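Local coordinates for aquaporin aqpM (Methanothermobacter marburgensis str. Marburg, PDB 2F2B), which forms a tetrameric membrane channel that lets water move in both directions under osmotic gradients and also shows a transient glycerol flux, at residues Phe16-Phe21 against Pro200-Gly205; Val85-Trp90 against Pro102-Gln107; Phe116-Cys121 against Gly130-Thr135; Thr154-Ile159 against Gly180-Gly185. All blocks are in the same frame, centred on the assembly; numbering follows the deposited sequence.

Interaction 1. Residues Phe16-Phe21 against Pro200-Gly205; sequences FILVFF and PARTFG
Leu-18 lays its CD2 methyl across the aliphatic base of Arg-202, 3.6 Å from Arg-202 CG, with Arg-202 CB almost as near. The two side chains cross at about a right angle, so one methyl branch of the leucine covers the start of the arginine chain and does not run along its length. Leu-18 CG stands anti to the backbone N (chi1 -174°), which places CD2 against Arg-202 on the helix that begins within the second NPA motif. One residue on, Val-19 meets the backbone of the arginine instead: its CG2 branch lies 3.9 Å from Arg-202 CA. These are also the residues whose alpha carbons come closest, Val-19 CA and Arg-202 CA being 5.9 Å apart. The contact is wholly apolar across helix 4-33 and helix 200-214, and the carbonyl O of Arg-202, buried by it, has no hydrogen-bonding partner in the model. Beyond CG the arginine chain bends at chi2 (-96°), and its guanidinium NH2 is hydrogen-bonded to Gly-133 O. Its backbone end is held as well, since Arg-202 N bonds to Asn-199 OD1 of the same NPA motif. Phe-62 of helix 52-73 touches both Leu-18 and Arg-202, and a bound glycerol lies about 3 Å from the nearest part of the Leu-18 side chain. The arginine directly after the second Asn-Pro-Ala is the one that gives the aromatic/arginine selectivity filter of aquaporins its name; here its hydrocarbon portion packs on the first transmembrane helix.

Interaction 2. Residues Val85-Trp90 against Pro102-Gln107; sequences VTIGLW and PYIIAQ
Thr-86 and Gln-107 meet at a slant across the space between the short helix 83-91, which starts within the first NPA motif, and the membrane-spanning helix 100-122, a pairing that belongs to the aquaporin fold with its half-membrane helices. The local axes are 10.6 Å apart at closest approach and run nearly antiparallel, at 166°. Polar side chains bridge part of that gap: the amide of Gln-107 donates from NE2 to Thr-86 OG1 over 3.0 Å, with a nearly straight N-H...O angle of 167°, and the hydroxyl lies in the plane of the amide. Thr-86 presents OG1 because this atom stands beside its backbone N and anti to the carbonyl carbon (chi1 -61°), while CG2 takes the position anti to N. The bond is one part of a larger polar cluster. Thr-86 OG1 is also hydrogen-bonded to His-80 ND1, and Gln-107 NE2 to Glu-11 OE1, so each has a second partner, and two acceptors on NE2 would hold the amide in this rotation. Tyr-103 turns the edge of its ring to the threonine, with OG1 near the ring plane and 4.2 Å from Tyr-103 CD1; the phenol oxygen reaches elsewhere, to Ser-77 O and Arg-7 NH1. Beside this buried polar group runs an apolar contact between two isoleucines, both partly exposed, whose extended ends converge. The terminal methyls Ile-87 CD1 and Ile-104 CD1 come within 4.1 Å, and Ile-104 CD1 also rests 4.2 Å from Ile-87 CG1.

Interaction 3. Residues Phe116-Cys121 against Gly130-Thr135; sequences FIFLQC and GGLGAT
Phe-118 is the first residue of helix segment 116-121 to meet the loop segment 130-135, and it does so with the rim of its ring: CD2 of Phe-118 is 4.2 Å from CD2 of Leu-132, the methyl lying near the ring plane. With CG anti to the backbone N (chi1 -179°), the ring edge is set against Leu-132, and the two side chains lie alongside one another, pointing opposite ways. Next along the helix, Leu-119 offers the foot of its side chain, with CB 4.1 Å from the same Leu-132 CD2. A single methyl therefore rests against two successive helix residues. Leu-132 itself sits in a left-handed backbone turn, positive phi running from Gly-131 through Gly-133, closed by bonds from Gly-133 N to Gly-130 O (3.1 Å) and from Ala-134 N to Gly-131 O (2.9 Å). Ala-126 and Ala-127 of helix 125-128 also touch Leu-132. Gly-133 in this turn is the residue that receives the guanidinium group of Arg-202, which places the tight loop beside the arginine of the aquaporin selectivity filter.

Interaction 4. Residues Thr154-Ile159 against Gly180-Gly185; sequences TFLLMI and GLTVAG
The helical segments 154-159 and 180-185 run nearly antiparallel, their local axes at 169° and 9.8 Å apart at closest approach. The nearest alpha carbons are those of Leu-157 and Thr-182, separated by 6.6 Å. Thr-182 points toward the other helix and meets it with its methyl: CG2 lies 4.0 Å from Leu-156 CG and 4.2 Å from Leu-156 CD2, the two side chains set at a slant. The same methyl is also 4.5 Å from Leu-157 CA, so it touches the branch point of one leucine and, more loosely, the backbone of the next. Its direction follows from the threonine torsion (chi1 -63°), which puts CG2 anti to the backbone N and keeps OG1 beside that N. The hydroxyl is thereby turned back onto its own helix, where it is hydrogen-bonded to Ile-178 O, and the face presented to the leucines is hydrocarbon. In the six-helix bundle of the aquaporin fold these are the fourth and fifth transmembrane helices, consecutive in the chain and joined as an antiparallel hairpin. The second contact of the pair is formed by Leu-157, which extends CD1 to 3.8 Å from Val-183 CG2. The surroundings of the two contacts differ. Leu-156 also packs on Phe-21, and Thr-182 on Ala-68, both of a neighbouring subunit. Leu-157 instead touches Asn-82 of the first NPA motif in its own chain, and the nearest part of its side chain is about 4 Å from a bound glycerol.

Overall arrangement
All four contacts lie in one aquaporin bundle, and interactions 2, 3 and 4 fall within the chain loop closed by interaction 1. Interactions 1 and 3, with centres about 10 Å apart, are joined beside the filter arginine, by probable hydrogen bonds from Arg-202 NH2 to Gly-133 O (2.9 Å) and between Thr-203 OG1 and Thr-135 OG1 (2.8 Å). Interaction 2 meets interaction 1 through Ala-201 CB, 3.8 Å from Gln-107 O, and reaches interaction 4 where Leu-89 CD2 lies 3.8 Å from Met-158 CE. Interactions 3 and 4 stand on opposite sides of the chain centre, about 23 Å apart between centres. Glycerol, probably from the crystallisation liquor, borders interactions 1 and 4, which do not touch each other.

Interaction 1. Residues Phe16-Phe21 against Pro200-Gly205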
loop_
_atom_site.group_PDB
_atom_site.type_symbol
_atom_site.label_atom_id
_atom_site.label_comp_id
_atom_site.label_asym_id
_atom_site.label_seq_id
_atom_site.Cartn_x
_atom_site.Cartn_y
_atom_site.Cartn_z
ATOM N N PHE A 16 -10.051 16.024 13.300
ATOM C CA PHE A 16 -11.079 15.095 13.758
ATOM C C PHE A 16 -10.909 13.806 12.941
ATOM O O PHE A 16 -10.906 12.702 13.486
ATOM C CB PHE A 16 -12.470 15.712 13.510
ATOM C CG PHE A 16 -13.626 14.771 13.757
ATOM C CD1 PHE A 16 -13.889 13.715 12.888
ATOM C CD2 PHE A 16 -14.464 14.953 14.852
ATOM C CE1 PHE A 16 -14.969 12.854 13.105
ATOM C CE2 PHE A 16 -15.546 14.098 15.077
ATOM C CZ PHE A 16 -15.796 13.049 14.202
ATOM N N ILE A 17 -10.763 13.963 11.629
ATOM C CA ILE A 17 -10.596 12.828 10.721
ATOM C C ILE A 17 -9.329 12.043 11.041
ATOM O O ILE A 17 -9.344 10.809 11.121
ATOM C CB ILE A 17 -10.548 13.312 9.250
ATOM C CG1 ILE A 17 -11.946 13.781 8.827
ATOM C CG2 ILE A 17 -10.040 12.190 8.334
ATOM C CD1 ILE A 17 -11.976 14.566 7.524
ATOM N N LEU A 18 -8.233 12.767 11.229
ATOM C CA LEU A 18 -6.951 12.146 11.543
ATOM C C LEU A 18 -7.051 11.232 12.769
ATOM O O LEU A 18 -6.607 10.083 12.735
ATOM C CB LEU A 18 -5.901 13.242 11.771
ATOM C CG LEU A 18 -4.440 12.839 11.991
ATOM C CD1 LEU A 18 -3.527 14.007 11.617
ATOM C CD2 LEU A 18 -4.228 12.430 13.436
ATOM N N VAL A 19 -7.650 11.737 13.843
ATOM C CA VAL A 19 -7.781 10.969 15.077
ATOM C C VAL A 19 -8.849 9.875 15.025
ATOM O O VAL A 19 -8.621 8.753 15.486
ATOM C CB VAL A 19 -8.059 11.917 16.271
ATOM C CG1 VAL A 19 -8.254 11.117 17.553
ATOM C CG2 VAL A 19 -6.887 12.884 16.429
ATOM N N PHE A 20 -10.013 10.193 14.470
ATOM C CA PHE A 20 -11.084 9.207 14.373
ATOM C C PHE A 20 -10.621 7.960 13.615
ATOM O O PHE A 20 -10.738 6.842 14.109
ATOM C CB PHE A 20 -12.309 9.825 13.680
ATOM C CG PHE A 20 -13.480 8.879 13.539
ATOM C CD1 PHE A 20 -13.495 7.907 12.539
ATOM C CD2 PHE A 20 -14.562 8.957 14.412
ATOM C CE1 PHE A 20 -14.569 7.026 12.408
ATOM C CE2 PHE A 20 -15.645 8.081 14.293
ATOM C CZ PHE A 20 -15.648 7.111 13.287
ATOM N N PHE A 21 -10.070 8.158 12.423
ATOM C CA PHE A 21 -9.629 7.031 11.609
ATOM C C PHE A 21 -8.282 6.425 11.990
ATOM O O PHE A 21 -8.156 5.201 12.074
ATOM C CB PHE A 21 -9.639 7.445 10.135
ATOM C CG PHE A 21 -11.022 7.655 9.592
ATOM C CD1 PHE A 21 -11.809 6.564 9.224
ATOM C CD2 PHE A 21 -11.572 8.933 9.524
ATOM C CE1 PHE A 21 -13.128 6.745 8.804
ATOM C CE2 PHE A 21 -12.889 9.122 9.106
ATOM C CZ PHE A 21 -13.668 8.022 8.746
ATOM N N PRO A 200 1.093 16.842 18.491
ATOM C CA PRO A 200 0.567 17.133 19.831
ATOM C C PRO A 200 -0.955 17.000 19.968
ATOM O O PRO A 200 -1.451 16.585 21.014
ATOM C CB PRO A 200 1.050 18.563 20.088
ATOM C CG PRO A 200 2.342 18.623 19.313
ATOM C CD PRO A 200 1.952 17.940 18.014
ATOM N N ALA A 201 -1.694 17.350 18.918
ATOM C CA ALA A 201 -3.154 17.261 18.964
ATOM C C ALA A 201 -3.619 15.811 18.871
ATOM O O ALA A 201 -4.553 15.400 19.571
ATOM C CB ALA A 201 -3.769 18.089 17.828
ATOM N N ARG A 202 -2.968 15.038 18.005
ATOM C CA ARG A 202 -3.311 13.630 17.822
ATOM C C ARG A 202 -3.124 12.841 19.119
ATOM O O ARG A 202 -3.743 11.792 19.314
ATOM C CB ARG A 202 -2.467 13.032 16.686
ATOM C CG ARG A 202 -2.556 11.513 16.537
ATOM C CD ARG A 202 -1.398 10.836 17.261
ATOM N NE ARG A 202 -1.405 9.379 17.115
ATOM C CZ ARG A 202 -2.115 8.550 17.874
ATOM N NH1 ARG A 202 -2.890 9.026 18.839
ATOM N NH2 ARG A 202 -2.040 7.240 17.680
ATOM N N THR A 203 -2.271 13.345 20.006
ATOM C CA THR A 203 -2.054 12.685 21.288
ATOM C C THR A 203 -3.046 13.240 22.314
ATOM O O THR A 203 -3.601 12.496 23.121
ATOM C CB THR A 203 -0.610 12.897 21.804
ATOM O OG1 THR A 203 0.314 12.255 20.913
ATOM C CG2 THR A 203 -0.450 12.294 23.199
ATOM N N PHE A 204 -3.278 14.548 22.259
ATOM C CA PHE A 204 -4.202 15.228 23.171
ATOM C C PHE A 204 -5.614 14.631 23.186
ATOM O O PHE A 204 -6.180 14.374 24.255
ATOM C CB PHE A 204 -4.290 16.710 22.797
ATOM C CG PHE A 204 -5.327 17.476 23.574
ATOM C CD1 PHE A 204 -5.085 17.871 24.885
ATOM C CD2 PHE A 204 -6.553 17.798 22.991
ATOM C CE1 PHE A 204 -6.051 18.578 25.610
ATOM C CE2 PHE A 204 -7.524 18.503 23.704
ATOM C CZ PHE A 204 -7.270 18.893 25.017
ATOM N N GLY A 205 -6.184 14.426 22.002
ATOM C CA GLY A 205 -7.532 13.882 21.908
ATOM C C GLY A 205 -7.733 12.586 22.672
ATOM O O GLY A 205 -8.597 12.500 23.551
#

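Interaction 2. Residues Val85-Trp90 against Pro102-Gln107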
loop_
_atom_site.group_PDB
_atom_site.type_symbol
_atom_site.label_atom_id
_atom_site.label_comp_id
_atom_site.label_asym_id
_atom_site.label_seq_id
_atom_site.Cartn_x
_atom_site.Cartn_y
_atom_site.Cartn_z
ATOM N N VAL A 85 3.338 21.089 12.886
ATOM C CA VAL A 85 3.493 21.542 11.506
ATOM C C VAL A 85 3.240 23.047 11.447
ATOM O O VAL A 85 3.978 23.788 10.796
ATOM C CB VAL A 85 2.506 20.814 10.561
ATOM C CG1 VAL A 85 2.513 21.470 9.178
ATOM C CG2 VAL A 85 2.903 19.343 10.448
ATOM N N THR A 86 2.198 23.492 12.141
ATOM C CA THR A 86 1.854 24.912 12.184
ATOM C C THR A 86 3.039 25.710 12.735
ATOM O O THR A 86 3.424 26.738 12.173
ATOM C CB THR A 86 0.611 25.149 13.075
ATOM O OG1 THR A 86 -0.508 24.441 12.527
ATOM C CG2 THR A 86 0.264 26.640 13.146
ATOM N N ILE A 87 3.623 25.225 13.827
ATOM C CA ILE A 87 4.767 25.894 14.443
ATOM C C ILE A 87 6.000 25.800 13.541
ATOM O O ILE A 87 6.767 26.756 13.423
ATOM C CB ILE A 87 5.062 25.294 15.842
ATOM C CG1 ILE A 87 3.912 25.650 16.792
ATOM C CG2 ILE A 87 6.392 25.818 16.383
ATOM C CD1 ILE A 87 3.988 24.989 18.153
ATOM N N GLY A 88 6.178 24.651 12.894
ATOM C CA GLY A 88 7.307 24.485 11.996
ATOM C C GLY A 88 7.263 25.487 10.854
ATOM O O GLY A 88 8.280 26.097 10.514
ATOM N N LEU A 89 6.085 25.660 10.260
ATOM C CA LEU A 89 5.906 26.601 9.157
ATOM C C LEU A 89 6.145 28.024 9.652
ATOM O O LEU A 89 6.765 28.840 8.967
ATOM C CB LEU A 89 4.490 26.483 8.583
ATOM C CG LEU A 89 4.158 25.163 7.879
ATOM C CD1 LEU A 89 2.666 25.099 7.569
ATOM C CD2 LEU A 89 4.983 25.047 6.603
ATOM N N TRP A 90 5.645 28.315 10.846
ATOM C CA TRP A 90 5.818 29.635 11.445
ATOM C C TRP A 90 7.302 29.953 11.656
ATOM O O TRP A 90 7.748 31.071 11.385
ATOM C CB TRP A 90 5.087 29.699 12.788
ATOM C CG TRP A 90 5.475 30.882 13.628
ATOM C CD1 TRP A 90 5.089 32.182 13.451
ATOM C CD2 TRP A 90 6.361 30.875 14.753
ATOM N NE1 TRP A 90 5.683 32.986 14.400
ATOM C CE2 TRP A 90 6.467 32.209 15.211
ATOM C CE3 TRP A 90 7.078 29.870 15.419
ATOM C CZ2 TRP A 90 7.263 32.564 16.306
ATOM C CZ3 TRP A 90 7.871 30.225 16.510
ATOM C CH2 TRP A 90 7.954 31.562 16.942
ATOM N N PRO A 102 -4.930 30.235 16.858
ATOM C CA PRO A 102 -6.256 29.866 16.352
ATOM C C PRO A 102 -6.240 28.466 15.727
ATOM O O PRO A 102 -7.128 27.653 15.984
ATOM C CB PRO A 102 -6.544 30.954 15.325
ATOM C CG PRO A 102 -5.897 32.155 15.944
ATOM C CD PRO A 102 -4.571 31.603 16.435
ATOM N N TYR A 103 -5.228 28.189 14.910
ATOM C CA TYR A 103 -5.121 26.874 14.275
ATOM C C TYR A 103 -4.919 25.761 15.299
ATOM O O TYR A 103 -5.571 24.720 15.224
ATOM C CB TYR A 103 -3.961 26.839 13.274
ATOM C CG TYR A 103 -4.353 27.118 11.841
ATOM C CD1 TYR A 103 -3.743 26.430 10.792
ATOM C CD2 TYR A 103 -5.311 28.085 11.526
ATOM C CE1 TYR A 103 -4.070 26.696 9.467
ATOM C CE2 TYR A 103 -5.646 28.359 10.204
ATOM C CZ TYR A 103 -5.022 27.663 9.179
ATOM O OH TYR A 103 -5.332 27.936 7.869
ATOM N N ILE A 104 -4.019 25.975 16.257
ATOM C CA ILE A 104 -3.754 24.954 17.265
ATOM C C ILE A 104 -4.989 24.640 18.103
ATOM O O ILE A 104 -5.259 23.477 18.408
ATOM C CB ILE A 104 -2.570 25.364 18.182
ATOM C CG1 ILE A 104 -1.281 25.415 17.354
ATOM C CG2 ILE A 104 -2.423 24.373 19.337
ATOM C CD1 ILE A 104 -0.029 25.736 18.158
ATOM N N ILE A 105 -5.747 25.666 18.477
ATOM C CA ILE A 105 -6.953 25.430 19.264
ATOM C C ILE A 105 -7.937 24.586 18.457
ATOM O O ILE A 105 -8.529 23.641 18.978
ATOM C CB ILE A 105 -7.627 26.758 19.683
ATOM C CG1 ILE A 105 -6.749 27.468 20.718
ATOM C CG2 ILE A 105 -9.018 26.488 20.255
ATOM C CD1 ILE A 105 -7.294 28.812 21.176
ATOM N N ALA A 106 -8.098 24.920 17.179
ATOM C CA ALA A 106 -9.007 24.179 16.311
ATOM C C ALA A 106 -8.565 22.722 16.199
ATOM O O ALA A 106 -9.396 21.815 16.190
ATOM C CB ALA A 106 -9.051 24.818 14.921
ATOM N N GLN A 107 -7.254 22.510 16.114
ATOM C CA GLN A 107 -6.691 21.165 15.997
ATOM C C GLN A 107 -6.913 20.361 17.279
ATOM O O GLN A 107 -7.315 19.197 17.226
ATOM C CB GLN A 107 -5.192 21.256 15.671
ATOM C CG GLN A 107 -4.894 21.909 14.314
ATOM C CD GLN A 107 -3.469 22.435 14.209
ATOM O OE1 GLN A 107 -2.707 22.388 15.175
ATOM N NE2 GLN A 107 -3.108 22.945 13.038
#

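Interaction 3. Residues Phe116-Cys121 against Gly130-Thr135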
loop_
_atom_site.group_PDB
_atom_site.type_symbol
_atom_site.label_atom_id
_atom_site.label_comp_id
_atom_site.label_asym_id
_atom_site.label_seq_id
_atom_site.Cartn_x
_atom_site.Cartn_y
_atom_site.Cartn_z
ATOM N N PHE A 116 -13.749 11.254 20.747
ATOM C CA PHE A 116 -15.035 11.071 21.415
ATOM C C PHE A 116 -16.064 10.385 20.521
ATOM O O PHE A 116 -16.746 9.449 20.943
ATOM C CB PHE A 116 -15.591 12.421 21.866
ATOM C CG PHE A 116 -16.957 12.332 22.479
ATOM C CD1 PHE A 116 -17.141 11.724 23.718
ATOM C CD2 PHE A 116 -18.066 12.834 21.805
ATOM C CE1 PHE A 116 -18.414 11.616 24.279
ATOM C CE2 PHE A 116 -19.343 12.731 22.356
ATOM C CZ PHE A 116 -19.516 12.121 23.593
ATOM N N ILE A 117 -16.183 10.858 19.285
ATOM C CA ILE A 117 -17.144 10.280 18.358
ATOM C C ILE A 117 -16.756 8.849 17.992
ATOM O O ILE A 117 -17.625 8.003 17.799
ATOM C CB ILE A 117 -17.291 11.155 17.090
ATOM C CG1 ILE A 117 -17.910 12.508 17.472
ATOM C CG2 ILE A 117 -18.175 10.456 16.056
ATOM C CD1 ILE A 117 -19.319 12.408 18.072
ATOM N N PHE A 118 -15.459 8.566 17.907
ATOM C CA PHE A 118 -15.052 7.202 17.597
ATOM C C PHE A 118 -15.476 6.294 18.751
ATOM O O PHE A 118 -15.959 5.179 18.544
ATOM C CB PHE A 118 -13.542 7.085 17.411
ATOM C CG PHE A 118 -13.106 5.696 17.065
ATOM C CD1 PHE A 118 -13.277 5.205 15.773
ATOM C CD2 PHE A 118 -12.621 4.842 18.048
ATOM C CE1 PHE A 118 -12.977 3.877 15.468
ATOM C CE2 PHE A 118 -12.318 3.514 17.752
ATOM C CZ PHE A 118 -12.500 3.032 16.460
ATOM N N LEU A 119 -15.287 6.777 19.972
ATOM C CA LEU A 119 -15.657 6.011 21.155
ATOM C C LEU A 119 -17.146 5.661 21.109
ATOM O O LEU A 119 -17.547 4.562 21.495
ATOM C CB LEU A 119 -15.345 6.823 22.414
ATOM C CG LEU A 119 -15.744 6.221 23.761
ATOM C CD1 LEU A 119 -14.984 4.928 24.016
ATOM C CD2 LEU A 119 -15.448 7.241 24.848
ATOM N N GLN A 120 -17.961 6.597 20.632
ATOM C CA GLN A 120 -19.401 6.367 20.538
ATOM C C GLN A 120 -19.720 5.272 19.521
ATOM O O GLN A 120 -20.623 4.465 19.738
ATOM C CB GLN A 120 -20.124 7.660 20.154
ATOM C CG GLN A 120 -19.932 8.783 21.154
ATOM C CD GLN A 120 -20.383 8.398 22.549
ATOM O OE1 GLN A 120 -19.677 8.638 23.529
ATOM N NE2 GLN A 120 -21.562 7.800 22.648
ATOM N N CYS A 121 -18.975 5.246 18.416
ATOM C CA CYS A 121 -19.176 4.246 17.361
ATOM C C CYS A 121 -18.694 2.850 17.738
ATOM O O CYS A 121 -19.390 1.860 17.513
ATOM C CB CYS A 121 -18.432 4.643 16.076
ATOM S SG CYS A 121 -19.026 6.098 15.214
ATOM N N GLY A 130 -8.740 -0.774 23.903
ATOM C CA GLY A 130 -7.916 -0.141 22.884
ATOM C C GLY A 130 -7.216 1.152 23.272
ATOM O O GLY A 130 -6.371 1.640 22.521
ATOM N N GLY A 131 -7.559 1.711 24.430
ATOM C CA GLY A 131 -6.935 2.949 24.868
ATOM C C GLY A 131 -7.106 4.086 23.876
ATOM O O GLY A 131 -6.339 5.052 23.887
ATOM N N LEU A 132 -8.119 3.963 23.023
ATOM C CA LEU A 132 -8.424 4.953 21.994
ATOM C C LEU A 132 -7.192 5.322 21.175
ATOM O O LEU A 132 -7.080 6.437 20.667
ATOM C CB LEU A 132 -9.049 6.205 22.626
ATOM C CG LEU A 132 -10.490 6.010 23.133
ATOM C CD1 LEU A 132 -10.971 7.262 23.862
ATOM C CD2 LEU A 132 -11.404 5.702 21.951
ATOM N N GLY A 133 -6.278 4.366 21.044
ATOM C CA GLY A 133 -5.061 4.591 20.283
ATOM C C GLY A 133 -4.154 5.674 20.840
ATOM O O GLY A 133 -3.448 6.341 20.083
ATOM N N ALA A 134 -4.159 5.858 22.158
ATOM C CA ALA A 134 -3.310 6.873 22.776
ATOM C C ALA A 134 -1.835 6.489 22.646
ATOM O O ALA A 134 -1.472 5.320 22.782
ATOM C CB ALA A 134 -3.679 7.042 24.252
ATOM N N THR A 135 -0.986 7.476 22.384
ATOM C CA THR A 135 0.447 7.231 22.242
ATOM C C THR A 135 1.179 7.337 23.581
ATOM O O THR A 135 1.026 8.321 24.305
ATOM C CB THR A 135 1.096 8.240 21.265
ATOM O OG1 THR A 135 0.838 9.577 21.716
ATOM C CG2 THR A 135 0.529 8.066 19.855
#

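Interaction 4. Residues Thr154-Ile159 against Gly180-Gly185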
loop_
_atom_site.group_PDB
_atom_site.type_symbol
_atom_site.label_atom_id
_atom_site.label_comp_id
_atom_site.label_asym_id
_atom_site.label_seq_id
_atom_site.Cartn_x
_atom_site.Cartn_y
_atom_site.Cartn_z
ATOM N N THR A 154 9.182 13.213 13.538
ATOM C CA THR A 154 8.581 14.463 13.098
ATOM C C THR A 154 9.527 15.230 12.175
ATOM O O THR A 154 9.082 16.010 11.335
ATOM C CB THR A 154 8.171 15.340 14.301
ATOM O OG1 THR A 154 7.435 14.542 15.242
ATOM C CG2 THR A 154 7.268 16.479 13.836
ATOM N N PHE A 155 10.830 15.001 12.326
ATOM C CA PHE A 155 11.810 15.645 11.458
ATOM C C PHE A 155 11.547 15.175 10.025
ATOM O O PHE A 155 11.476 15.984 9.097
ATOM C CB PHE A 155 13.236 15.257 11.875
ATOM C CG PHE A 155 14.310 15.834 10.990
ATOM C CD1 PHE A 155 14.901 17.059 11.292
ATOM C CD2 PHE A 155 14.727 15.154 9.849
ATOM C CE1 PHE A 155 15.895 17.600 10.467
ATOM C CE2 PHE A 155 15.718 15.685 9.016
ATOM C CZ PHE A 155 16.302 16.910 9.329
ATOM N N LEU A 156 11.401 13.864 9.838
ATOM C CA LEU A 156 11.141 13.336 8.497
ATOM C C LEU A 156 9.832 13.887 7.944
ATOM O O LEU A 156 9.763 14.304 6.786
ATOM C CB LEU A 156 11.085 11.803 8.506
ATOM C CG LEU A 156 10.730 11.188 7.143
ATOM C CD1 LEU A 156 11.750 11.632 6.097
ATOM C CD2 LEU A 156 10.696 9.669 7.241
ATOM N N LEU A 157 8.790 13.884 8.771
ATOM C CA LEU A 157 7.495 14.403 8.342
ATOM C C LEU A 157 7.605 15.848 7.864
ATOM O O LEU A 157 7.169 16.182 6.763
ATOM C CB LEU A 157 6.479 14.329 9.487
ATOM C CG LEU A 157 5.147 15.061 9.257
ATOM C CD1 LEU A 157 4.457 14.522 8.002
ATOM C CD2 LEU A 157 4.250 14.888 10.477
ATOM N N MET A 158 8.199 16.704 8.690
ATOM C CA MET A 158 8.316 18.119 8.345
ATOM C C MET A 158 9.222 18.421 7.150
ATOM O O MET A 158 8.894 19.279 6.329
ATOM C CB MET A 158 8.790 18.916 9.563
ATOM C CG MET A 158 8.638 20.433 9.420
ATOM S SD MET A 158 6.905 20.989 9.384
ATOM C CE MET A 158 6.957 22.167 8.066
ATOM N N ILE A 159 10.354 17.733 7.038
ATOM C CA ILE A 159 11.243 18.005 5.910
ATOM C C ILE A 159 10.568 17.577 4.605
ATOM O O ILE A 159 10.784 18.178 3.551
ATOM C CB ILE A 159 12.629 17.317 6.084
ATOM C CG1 ILE A 159 13.669 18.053 5.225
ATOM C CG2 ILE A 159 12.562 15.840 5.695
ATOM C CD1 ILE A 159 15.106 17.645 5.492
ATOM N N GLY A 180 0.859 11.696 3.456
ATOM C CA GLY A 180 0.164 10.608 4.124
ATOM C C GLY A 180 0.978 9.322 4.177
ATOM O O GLY A 180 1.062 8.673 5.225
ATOM N N LEU A 181 1.581 8.937 3.054
ATOM C CA LEU A 181 2.371 7.711 3.029
ATOM C C LEU A 181 3.621 7.839 3.898
ATOM O O LEU A 181 4.067 6.866 4.500
ATOM C CB LEU A 181 2.750 7.346 1.588
ATOM C CG LEU A 181 1.563 6.992 0.686
ATOM C CD1 LEU A 181 2.066 6.645 -0.710
ATOM C CD2 LEU A 181 0.782 5.808 1.282
ATOM N N THR A 182 4.179 9.041 3.979
ATOM C CA THR A 182 5.359 9.245 4.813
ATOM C C THR A 182 4.986 8.967 6.271
ATOM O O THR A 182 5.733 8.315 6.999
ATOM C CB THR A 182 5.898 10.675 4.656
ATOM O OG1 THR A 182 6.309 10.867 3.298
ATOM C CG2 THR A 182 7.101 10.903 5.567
ATOM N N VAL A 183 3.820 9.448 6.688
ATOM C CA VAL A 183 3.362 9.207 8.051
ATOM C C VAL A 183 3.154 7.704 8.259
ATOM O O VAL A 183 3.538 7.159 9.293
ATOM C CB VAL A 183 2.039 9.961 8.353
ATOM C CG1 VAL A 183 1.447 9.481 9.680
ATOM C CG2 VAL A 183 2.308 11.461 8.430
ATOM N N ALA A 184 2.566 7.030 7.273
ATOM C CA ALA A 184 2.336 5.586 7.387
ATOM C C ALA A 184 3.658 4.859 7.629
ATOM O O ALA A 184 3.739 3.954 8.463
ATOM C CB ALA A 184 1.660 5.046 6.119
ATOM N N GLY A 185 4.694 5.269 6.901
ATOM C CA GLY A 185 6.004 4.650 7.052
ATOM C C GLY A 185 6.641 4.913 8.403
ATOM O O GLY A 185 7.255 4.026 8.992
#